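Local coordinates for protein DtpA (Streptomyces lividans TK24, PDB 5MAP) that binds haem and is a dye-decolourising (DyP-type) peroxidase, probably using hydrogen peroxide to oxidise dyes and related substrates, at residues M26-H31 / G131-L136; L32-L37 / R154-M159; A41-A46 / T96-Q101. All blocks are in the same frame, centred on the assembly; numbering follows the deposited sequence.

All three contacts lie in the N-terminal DyP-type peroxidase region. Contacts 1 and 2 share strand 29-37, which sits between strands 126-132 and 153-162 in an antiparallel sheet. Their centres are about 18 Å apart, and they meet where His-31 CB packs on Gln-158 NE2 at 3.7 Å. Both also touch the second subunit. Contact 3 follows at the far end of the same strand, where helix 43-61 begins. Its centre is about 18 Å from that of contact 2, and Leu-37 CD1 lies 3.8 Å from Thr-96 CG2. The side chains of Met-26 and Met-159 are about 11 and 13 Å from the bound haem.

Contact 1: residues M26-H31 / G131-L136; sequences MQARGH and GADDAL
Arg-29 and Ala-132 form an antiparallel hydrogen-bonded pair. Arg-29 N donates to Ala-132 O at 2.9 Å, and Ala-132 N donates back to Arg-29 O. Next to it, Gly-30 faces Gly-131 in a non-hydrogen-bonded pair. There Gly-131 CA makes a CA-H...O contact of 3.1 Å with Arg-29 O.

Beyond the strand pair, a side chain takes over. Asp-133 OD1 accepts from Ala-28 N at 2.9 Å, with an N-H...O angle of 153°. Asp-133 CG lies beside its own backbone N (chi1 -71°), which brings the carboxylate back to the 26-31 segment. Water 1 joins Asp-133 OD2 to Met-26 O. Asp-134 is the N-cap of helix 135-149; its OD2 accepts a weak bond from Leu-136 N, and its OD1 is bound by Ser-165 N of the second subunit.

Two side chains pack across the contact. The Gln-27 amide lies against the Gly-131 backbone, OE1 3.3 Å from Gly-131 CA; Arg-302 and Thr-83 hold its polar end. Arg-29 bends at chi2 and chi3, so that NE sits 3.6 Å from Ala-135 CB. Phe-162 of the second subunit packs on both residues.

Water 2 bonds to Arg-29 NH1, His-31 NE2 and Ala-135 O. Three bonds hold this water, which therefore couples the strand residues Arg-29 and His-31 to the start of helix 135-149.

Contact 2: residues L32-L37 / R154-M159; sequences LVAFDL and RVRWQM
Ala-34 CB sits over one face of the Trp-157 indole, 3.4 Å from the centroid of the five-membered ring, in a CH-pi contact. Met-159 CE lies over the opposite face. Leu-32 CB meets the ring edge at CZ3. The indole is placed there by a chi1 of 59°, which sets CG between backbone N and carbonyl carbon. Its NE1 donates to Asn-123 O. On the other face of the sheet, Phe-35 CE2 packs on Val-155 CG2 at 3.6 Å, and Val-33 CB on Gln-158 CG at 3.7 Å.

Backbone bonds join strands 29-37 and 153-162 in the antiparallel sheet of this ferredoxin-like half of the DyP fold. Paired bonds link Leu-32 with Met-159 and Asp-36 with Arg-154. Between them lies a classic beta bulge: Arg-156 and Trp-157 both face Ala-34. Ala-34 O accepts from Arg-156 N at 2.8 Å and weakly from Trp-157 N at 3.5 Å.

Charged groups meet at Asp-36. The extended Arg-156 forms a salt bridge through NH1, 3.1 Å from Asp-36 OD1 and 3.0 Å from OD2. The OD2 bond is weak. The Asp-36 carboxylate and Arg-156 guanidinium planes stand 83° apart. Asp-36 OD1 also accepts from Asp-125 N, while Arg-154 NH2 binds Ala-312 O of the second subunit.

Contact 3: residues A41-A46 / T96-Q101; sequences AGRKEA and TGLEKQ
Arg-43 reaches from the first turn of helix 43-61 across Thr-96 to Leu-98. The contact joins the N-terminal end of this helix to the loop after helix 90-95, in the N-terminal half of the DyP-type fold. Gly-42 is the N-cap, and its backbone N donates to Glu-45 OE1 at 2.8 Å. Ala-46 N donates to Gly-42 O, a bond of the first helical turn.

The Arg-43 side chain starts close to the loop. Its CB lies 3.5 Å from Thr-96 O. CG starts anti to the backbone N (chi1 -178°), and the chain stays extended to NE. CG and CD pass the same oxygen at longer range, the latter at 4.0 Å. NE donates to Leu-375 O in the C-terminal helix 372-375, which helps fix the turn of the guanidinium group. CZ comes next, over Leu-98 CD2. This methyl lies 3.7 Å above one face of the group, toward its rim, and the two side chains cross at about a right angle. Of the terminal nitrogens, NH1 donates to water 4, which in turn donates to Thr-96 O. That water links the tip of the arginine to the oxygen that its CB already touches.

Beside the arginine, the Thr-96 methyl CG2 packs 4.0 Å from the Gly-42 carbonyl carbon C and also approaches Ala-46 CB. The Thr-96 hydroxyl is engaged elsewhere, hydrogen-bonded to Phe-92 O in helix 90-95. At the far tip, a weak bond joins Arg-43 NH1 to water 3 at 2.7 Å.

Contact 1: residues M26-H31 / G131-L136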
loop_
_atom_site.group_PDB
_atom_site.type_symbol
_atom_site.label_atom_id
_atom_site.label_comp_id
_atom_site.label_asym_id
_atom_site.label_seq_id
_atom_site.Cartn_x
_atom_site.Cartn_y
_atom_site.Cartn_z
ATOM N N MET B 26 -8.172 4.881 12.889
ATOM C CA MET B 26 -7.149 4.440 12.011
ATOM C C MET B 26 -7.691 3.769 10.790
ATOM O O MET B 26 -8.532 2.902 10.908
ATOM C CB MET B 26 -6.243 3.459 12.724
ATOM C CG MET B 26 -5.058 2.892 11.944
ATOM S SD MET B 26 -4.103 1.644 12.916
ATOM C CE MET B 26 -5.153 0.210 12.903
ATOM N N GLN B 27 -7.096 4.102 9.658
ATOM C CA GLN B 27 -7.404 3.514 8.357
ATOM C C GLN B 27 -6.229 2.694 7.776
ATOM O O GLN B 27 -5.007 3.027 7.961
ATOM C CB GLN B 27 -7.742 4.608 7.385
ATOM C CG GLN B 27 -8.988 5.373 7.739
ATOM C CD GLN B 27 -8.943 6.808 7.267
ATOM O OE1 GLN B 27 -7.885 7.444 7.412
ATOM N NE2 GLN B 27 -10.049 7.350 6.833
ATOM N N ALA B 28 -6.599 1.693 6.980
ATOM C CA ALA B 28 -5.615 0.765 6.418
ATOM C C ALA B 28 -4.709 1.380 5.370
ATOM O O ALA B 28 -3.656 0.825 5.082
ATOM C CB ALA B 28 -6.260 -0.383 5.737
ATOM N N ARG B 29 -5.182 2.405 4.660
ATOM C CA ARG B 29 -4.442 2.964 3.506
ATOM C C ARG B 29 -4.504 4.465 3.614
ATOM O O ARG B 29 -5.558 5.021 3.913
ATOM C CB ARG B 29 -5.101 2.574 2.177
ATOM C CG ARG B 29 -4.998 1.104 1.867
ATOM C CD ARG B 29 -3.650 0.727 1.386
ATOM N NE ARG B 29 -3.307 1.416 0.144
ATOM C CZ ARG B 29 -2.131 1.287 -0.469
ATOM N NH1 ARG B 29 -1.880 1.987 -1.567
ATOM N NH2 ARG B 29 -1.208 0.467 0.043
ATOM N N GLY B 30 -3.354 5.115 3.382
ATOM C CA GLY B 30 -3.299 6.534 3.365
ATOM C C GLY B 30 -2.424 7.071 2.243
ATOM O O GLY B 30 -1.500 6.390 1.758
ATOM N N HIS B 31 -2.760 8.266 1.820
ATOM C CA HIS B 31 -1.955 8.978 0.809
ATOM C C HIS B 31 -1.878 10.403 1.310
ATOM O O HIS B 31 -2.918 11.012 1.594
ATOM C CB HIS B 31 -2.600 8.985 -0.571
ATOM C CG HIS B 31 -2.865 7.649 -1.173
ATOM N ND1 HIS B 31 -1.875 6.787 -1.622
ATOM C CD2 HIS B 31 -4.045 7.009 -1.400
ATOM C CE1 HIS B 31 -2.434 5.718 -2.147
ATOM N NE2 HIS B 31 -3.745 5.802 -1.970
ATOM N N GLY B 131 -7.458 8.862 3.471
ATOM C CA GLY B 131 -7.355 7.589 4.133
ATOM C C GLY B 131 -8.594 6.819 3.824
ATOM O O GLY B 131 -9.640 7.414 3.639
ATOM N N ALA B 132 -8.459 5.510 3.739
ATOM C CA ALA B 132 -9.624 4.612 3.661
ATOM C C ALA B 132 -9.190 3.211 4.043
ATOM O O ALA B 132 -7.987 2.933 4.123
ATOM C CB ALA B 132 -10.191 4.595 2.256
ATOM N N ASP B 133 -10.131 2.284 4.161
ATOM C CA ASP B 133 -9.795 0.888 4.430
ATOM C C ASP B 133 -9.727 0.010 3.188
ATOM O O ASP B 133 -9.373 -1.200 3.291
ATOM C CB ASP B 133 -10.823 0.346 5.427
ATOM C CG ASP B 133 -10.614 0.949 6.818
ATOM O OD1 ASP B 133 -9.437 1.161 7.216
ATOM O OD2 ASP B 133 -11.619 1.171 7.592
ATOM N N ASP B 134 -9.965 0.601 2.029
ATOM C CA ASP B 134 -9.851 -0.044 0.726
ATOM C C ASP B 134 -8.918 0.771 -0.154
ATOM O O ASP B 134 -9.017 1.982 -0.247
ATOM C CB ASP B 134 -11.221 -0.129 0.011
ATOM C CG ASP B 134 -11.127 -0.873 -1.319
ATOM O OD1 ASP B 134 -10.983 -2.121 -1.267
ATOM O OD2 ASP B 134 -11.032 -0.234 -2.388
ATOM N N ALA B 135 -7.969 0.065 -0.757
ATOM C CA ALA B 135 -6.914 0.724 -1.510
ATOM C C ALA B 135 -7.447 1.368 -2.797
ATOM O O ALA B 135 -6.853 2.296 -3.272
ATOM C CB ALA B 135 -5.831 -0.276 -1.836
ATOM N N LEU B 136 -8.460 0.773 -3.426
ATOM C CA LEU B 136 -8.998 1.351 -4.678
ATOM C C LEU B 136 -9.763 2.572 -4.322
ATOM O O LEU B 136 -9.684 3.608 -5.013
ATOM C CB LEU B 136 -9.877 0.368 -5.419
ATOM C CG LEU B 136 -9.209 -0.906 -5.903
ATOM C CD1 LEU B 136 -10.067 -1.669 -6.873
ATOM C CD2 LEU B 136 -7.919 -0.603 -6.558
HETATM O O HOH W 1 -11.085 2.394 9.816
HETATM O O HOH W 2 -4.503 3.125 -2.114
#

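Contact 2: residues L32-L37 / R154-M159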
loop_
_atom_site.group_PDB
_atom_site.type_symbol
_atom_site.label_atom_id
_atom_site.label_comp_id
_atom_site.label_asym_id
_atom_site.label_seq_id
_atom_site.Cartn_x
_atom_site.Cartn_y
_atom_site.Cartn_z
ATOM N N LEU B 32 -0.647 10.924 1.489
ATOM C CA LEU B 32 -0.487 12.324 1.889
ATOM C C LEU B 32 0.029 13.039 0.673
ATOM O O LEU B 32 0.898 12.483 0.005
ATOM C CB LEU B 32 0.472 12.498 3.048
ATOM C CG LEU B 32 0.237 11.594 4.225
ATOM C CD1 LEU B 32 1.270 11.863 5.314
ATOM C CD2 LEU B 32 -1.181 11.739 4.725
ATOM N N VAL B 33 -0.499 14.215 0.377
ATOM C CA VAL B 33 -0.077 14.980 -0.786
ATOM C C VAL B 33 0.023 16.460 -0.418
ATOM O O VAL B 33 -0.780 16.961 0.339
ATOM C CB VAL B 33 -0.996 14.666 -1.988
ATOM C CG1 VAL B 33 -2.440 14.882 -1.622
ATOM C CG2 VAL B 33 -0.568 15.298 -3.291
ATOM N N ALA B 34 1.040 17.110 -0.958
ATOM C CA ALA B 34 1.197 18.576 -0.910
ATOM C C ALA B 34 1.178 19.116 -2.311
ATOM O O ALA B 34 1.664 18.454 -3.229
ATOM C CB ALA B 34 2.503 18.930 -0.218
ATOM N N PHE B 35 0.495 20.275 -2.482
ATOM C CA PHE B 35 0.364 21.004 -3.727
ATOM C C PHE B 35 0.976 22.383 -3.559
ATOM O O PHE B 35 0.892 22.962 -2.467
ATOM C CB PHE B 35 -1.121 21.151 -4.146
ATOM C CG PHE B 35 -1.789 19.863 -4.503
ATOM C CD1 PHE B 35 -2.442 19.108 -3.495
ATOM C CD2 PHE B 35 -1.835 19.399 -5.796
ATOM C CE1 PHE B 35 -3.068 17.947 -3.809
ATOM C CE2 PHE B 35 -2.388 18.152 -6.086
ATOM C CZ PHE B 35 -3.039 17.452 -5.092
ATOM N N ASP B 36 1.570 22.895 -4.621
ATOM C CA ASP B 36 1.956 24.293 -4.666
ATOM C C ASP B 36 1.062 24.927 -5.689
ATOM O O ASP B 36 0.811 24.396 -6.742
ATOM C CB ASP B 36 3.420 24.421 -5.049
ATOM C CG ASP B 36 4.306 24.137 -3.907
ATOM O OD1 ASP B 36 3.900 24.182 -2.717
ATOM O OD2 ASP B 36 5.431 23.773 -4.191
ATOM N N LEU B 37 0.604 26.116 -5.373
ATOM C CA LEU B 37 -0.145 26.928 -6.302
ATOM C C LEU B 37 0.663 27.281 -7.563
ATOM O O LEU B 37 1.840 27.654 -7.493
ATOM C CB LEU B 37 -0.639 28.170 -5.571
ATOM C CG LEU B 37 -1.784 27.971 -4.530
ATOM C CD1 LEU B 37 -1.933 29.210 -3.698
ATOM C CD2 LEU B 37 -3.126 27.616 -5.177
ATOM N N ARG B 154 0.221 22.211 -8.638
ATOM C CA ARG B 154 0.971 21.027 -8.973
ATOM C C ARG B 154 1.263 20.225 -7.737
ATOM O O ARG B 154 1.382 20.779 -6.648
ATOM C CB ARG B 154 2.316 21.403 -9.637
ATOM C CG ARG B 154 3.415 21.927 -8.699
ATOM C CD ARG B 154 4.763 22.167 -9.397
ATOM N NE ARG B 154 5.573 20.922 -9.536
ATOM C CZ ARG B 154 6.438 20.420 -8.648
ATOM N NH1 ARG B 154 6.695 21.018 -7.486
ATOM N NH2 ARG B 154 7.108 19.282 -8.943
ATOM N N VAL B 155 1.380 18.940 -7.933
ATOM C CA VAL B 155 1.882 18.049 -6.891
ATOM C C VAL B 155 3.322 18.395 -6.573
ATOM O O VAL B 155 4.196 18.376 -7.428
ATOM C CB VAL B 155 1.779 16.591 -7.256
ATOM C CG1 VAL B 155 2.458 15.748 -6.184
ATOM C CG2 VAL B 155 0.315 16.228 -7.423
ATOM N N ARG B 156 3.546 18.747 -5.322
ATOM C CA ARG B 156 4.886 18.984 -4.784
ATOM C C ARG B 156 5.521 17.687 -4.264
ATOM O O ARG B 156 6.621 17.388 -4.640
ATOM C CB ARG B 156 4.800 19.977 -3.694
ATOM C CG ARG B 156 6.104 20.361 -3.078
ATOM C CD ARG B 156 5.801 21.256 -1.948
ATOM N NE ARG B 156 6.978 21.632 -1.238
ATOM C CZ ARG B 156 7.377 22.901 -1.005
ATOM N NH1 ARG B 156 6.687 23.974 -1.421
ATOM N NH2 ARG B 156 8.478 23.125 -0.290
ATOM N N TRP B 157 4.795 16.962 -3.402
ATOM C CA TRP B 157 5.243 15.690 -2.912
ATOM C C TRP B 157 4.055 14.852 -2.648
ATOM O O TRP B 157 3.003 15.350 -2.449
ATOM C CB TRP B 157 6.149 15.843 -1.696
ATOM C CG TRP B 157 5.659 16.532 -0.461
ATOM C CD1 TRP B 157 5.947 17.832 -0.117
ATOM C CD2 TRP B 157 4.784 16.048 0.578
ATOM N NE1 TRP B 157 5.429 18.132 1.070
ATOM C CE2 TRP B 157 4.623 17.113 1.510
ATOM C CE3 TRP B 157 4.152 14.820 0.836
ATOM C CZ2 TRP B 157 3.913 16.964 2.689
ATOM C CZ3 TRP B 157 3.367 14.717 1.989
ATOM C CH2 TRP B 157 3.272 15.750 2.896
ATOM N N GLN B 158 4.274 13.540 -2.617
ATOM C CA GLN B 158 3.159 12.607 -2.384
ATOM C C GLN B 158 3.713 11.316 -1.796
ATOM O O GLN B 158 4.635 10.725 -2.379
ATOM C CB GLN B 158 2.408 12.379 -3.669
ATOM C CG GLN B 158 0.998 11.843 -3.435
ATOM C CD GLN B 158 1.033 10.319 -3.382
ATOM O OE1 GLN B 158 1.417 9.693 -4.376
ATOM N NE2 GLN B 158 0.602 9.742 -2.311
ATOM N N MET B 159 3.152 10.909 -0.639
ATOM C CA MET B 159 3.671 9.707 0.074
ATOM C C MET B 159 2.522 8.767 0.333
ATOM O O MET B 159 1.377 9.201 0.481
ATOM C CB MET B 159 4.262 10.146 1.404
ATOM C CG MET B 159 5.407 11.112 1.272
ATOM S SD MET B 159 6.119 11.636 2.821
ATOM C CE MET B 159 7.270 12.880 2.140
#

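Contact 3: residues A41-A46 / T96-Q101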
loop_
_atom_site.group_PDB
_atom_site.type_symbol
_atom_site.label_atom_id
_atom_site.label_comp_id
_atom_site.label_asym_id
_atom_site.label_seq_id
_atom_site.Cartn_x
_atom_site.Cartn_y
_atom_site.Cartn_z
ATOM N N ALA B 41 -1.818 31.784 -9.951
ATOM C CA ALA B 41 -2.969 31.434 -9.133
ATOM C C ALA B 41 -2.950 32.295 -7.881
ATOM O O ALA B 41 -1.969 32.305 -7.168
ATOM C CB ALA B 41 -2.927 29.982 -8.755
ATOM N N GLY B 42 -4.032 33.022 -7.614
ATOM C CA GLY B 42 -4.150 33.801 -6.425
ATOM C C GLY B 42 -5.377 33.379 -5.638
ATOM O O GLY B 42 -5.819 32.238 -5.722
ATOM N N ARG B 43 -5.897 34.300 -4.840
ATOM C CA ARG B 43 -7.003 34.006 -3.975
ATOM C C ARG B 43 -8.222 33.401 -4.710
ATOM O O ARG B 43 -8.873 32.456 -4.223
ATOM C CB ARG B 43 -7.416 35.302 -3.274
ATOM C CG ARG B 43 -8.546 35.098 -2.302
ATOM C CD ARG B 43 -8.759 36.354 -1.480
ATOM N NE ARG B 43 -9.676 36.191 -0.344
ATOM C CZ ARG B 43 -9.744 37.046 0.686
ATOM N NH1 ARG B 43 -8.971 38.150 0.725
ATOM N NH2 ARG B 43 -10.590 36.821 1.683
ATOM N N LYS B 44 -8.546 33.994 -5.846
ATOM C CA LYS B 44 -9.695 33.580 -6.624
ATOM C C LYS B 44 -9.536 32.167 -7.135
ATOM O O LYS B 44 -10.474 31.355 -7.085
ATOM C CB LYS B 44 -9.912 34.533 -7.808
ATOM C CG LYS B 44 -11.328 34.610 -8.343
ATOM C CD LYS B 44 -11.393 34.981 -9.823
ATOM C CE LYS B 44 -10.689 36.288 -10.181
ATOM N NZ LYS B 44 -10.369 36.364 -11.638
ATOM N N GLU B 45 -8.354 31.838 -7.626
ATOM C CA GLU B 45 -8.161 30.521 -8.182
ATOM C C GLU B 45 -8.097 29.516 -7.011
ATOM O O GLU B 45 -8.641 28.426 -7.107
ATOM C CB GLU B 45 -6.888 30.461 -9.011
ATOM C CG GLU B 45 -6.889 31.225 -10.306
ATOM C CD GLU B 45 -6.806 32.739 -10.219
ATOM O OE1 GLU B 45 -6.371 33.283 -9.178
ATOM O OE2 GLU B 45 -7.169 33.365 -11.240
ATOM N N ALA B 46 -7.481 29.909 -5.906
ATOM C CA ALA B 46 -7.420 29.045 -4.719
ATOM C C ALA B 46 -8.814 28.740 -4.116
ATOM O O ALA B 46 -9.073 27.603 -3.685
ATOM C CB ALA B 46 -6.484 29.632 -3.662
ATOM N N THR B 96 -1.706 34.477 -1.841
ATOM C CA THR B 96 -3.134 34.730 -2.031
ATOM C C THR B 96 -3.615 36.007 -1.371
ATOM O O THR B 96 -4.808 36.152 -1.076
ATOM C CB THR B 96 -3.871 33.532 -1.378
ATOM O OG1 THR B 96 -3.389 33.369 -0.020
ATOM C CG2 THR B 96 -3.609 32.235 -2.180
ATOM N N GLY B 97 -2.670 36.891 -1.077
ATOM C CA GLY B 97 -2.943 38.135 -0.353
ATOM C C GLY B 97 -3.514 38.003 1.058
ATOM O O GLY B 97 -4.297 38.894 1.460
ATOM N N LEU B 98 -3.167 36.905 1.768
ATOM C CA LEU B 98 -3.730 36.588 3.060
ATOM C C LEU B 98 -2.727 36.536 4.212
ATOM O O LEU B 98 -2.963 35.900 5.208
ATOM C CB LEU B 98 -4.557 35.298 2.986
ATOM C CG LEU B 98 -5.908 35.412 2.249
ATOM C CD1 LEU B 98 -6.332 34.068 1.705
ATOM C CD2 LEU B 98 -7.030 35.953 3.115
ATOM N N GLU B 99 -1.634 37.272 4.055
ATOM C CA GLU B 99 -0.575 37.353 5.042
ATOM C C GLU B 99 -1.049 37.741 6.459
ATOM O O GLU B 99 -0.509 37.277 7.462
ATOM C CB GLU B 99 0.476 38.336 4.516
ATOM C CG GLU B 99 0.995 37.996 3.114
ATOM C CD GLU B 99 0.243 38.671 1.956
ATOM O OE1 GLU B 99 -0.939 39.027 2.096
ATOM O OE2 GLU B 99 0.843 38.835 0.887
ATOM N N LYS B 100 -2.059 38.615 6.524
ATOM C CA LYS B 100 -2.670 39.041 7.768
ATOM C C LYS B 100 -3.557 38.008 8.452
ATOM O O LYS B 100 -3.846 38.147 9.615
ATOM C CB LYS B 100 -3.469 40.328 7.543
ATOM C CG LYS B 100 -2.598 41.533 7.232
ATOM C CD LYS B 100 -3.461 42.680 6.696
ATOM C CE LYS B 100 -2.692 43.974 6.485
ATOM N NZ LYS B 100 -2.311 44.161 5.054
ATOM N N GLN B 101 -3.981 36.985 7.723
ATOM C CA GLN B 101 -4.705 35.866 8.283
ATOM C C GLN B 101 -3.837 34.638 8.538
ATOM O O GLN B 101 -4.348 33.607 8.967
ATOM C CB GLN B 101 -5.818 35.506 7.311
ATOM C CG GLN B 101 -6.830 36.627 7.154
ATOM C CD GLN B 101 -7.405 36.998 8.483
ATOM O OE1 GLN B 101 -7.609 36.139 9.367
ATOM N NE2 GLN B 101 -7.636 38.293 8.680
HETATM O O HOH W 3 -7.510 39.824 2.327
HETATM O O HOH W 4 -6.438 38.572 -1.075
#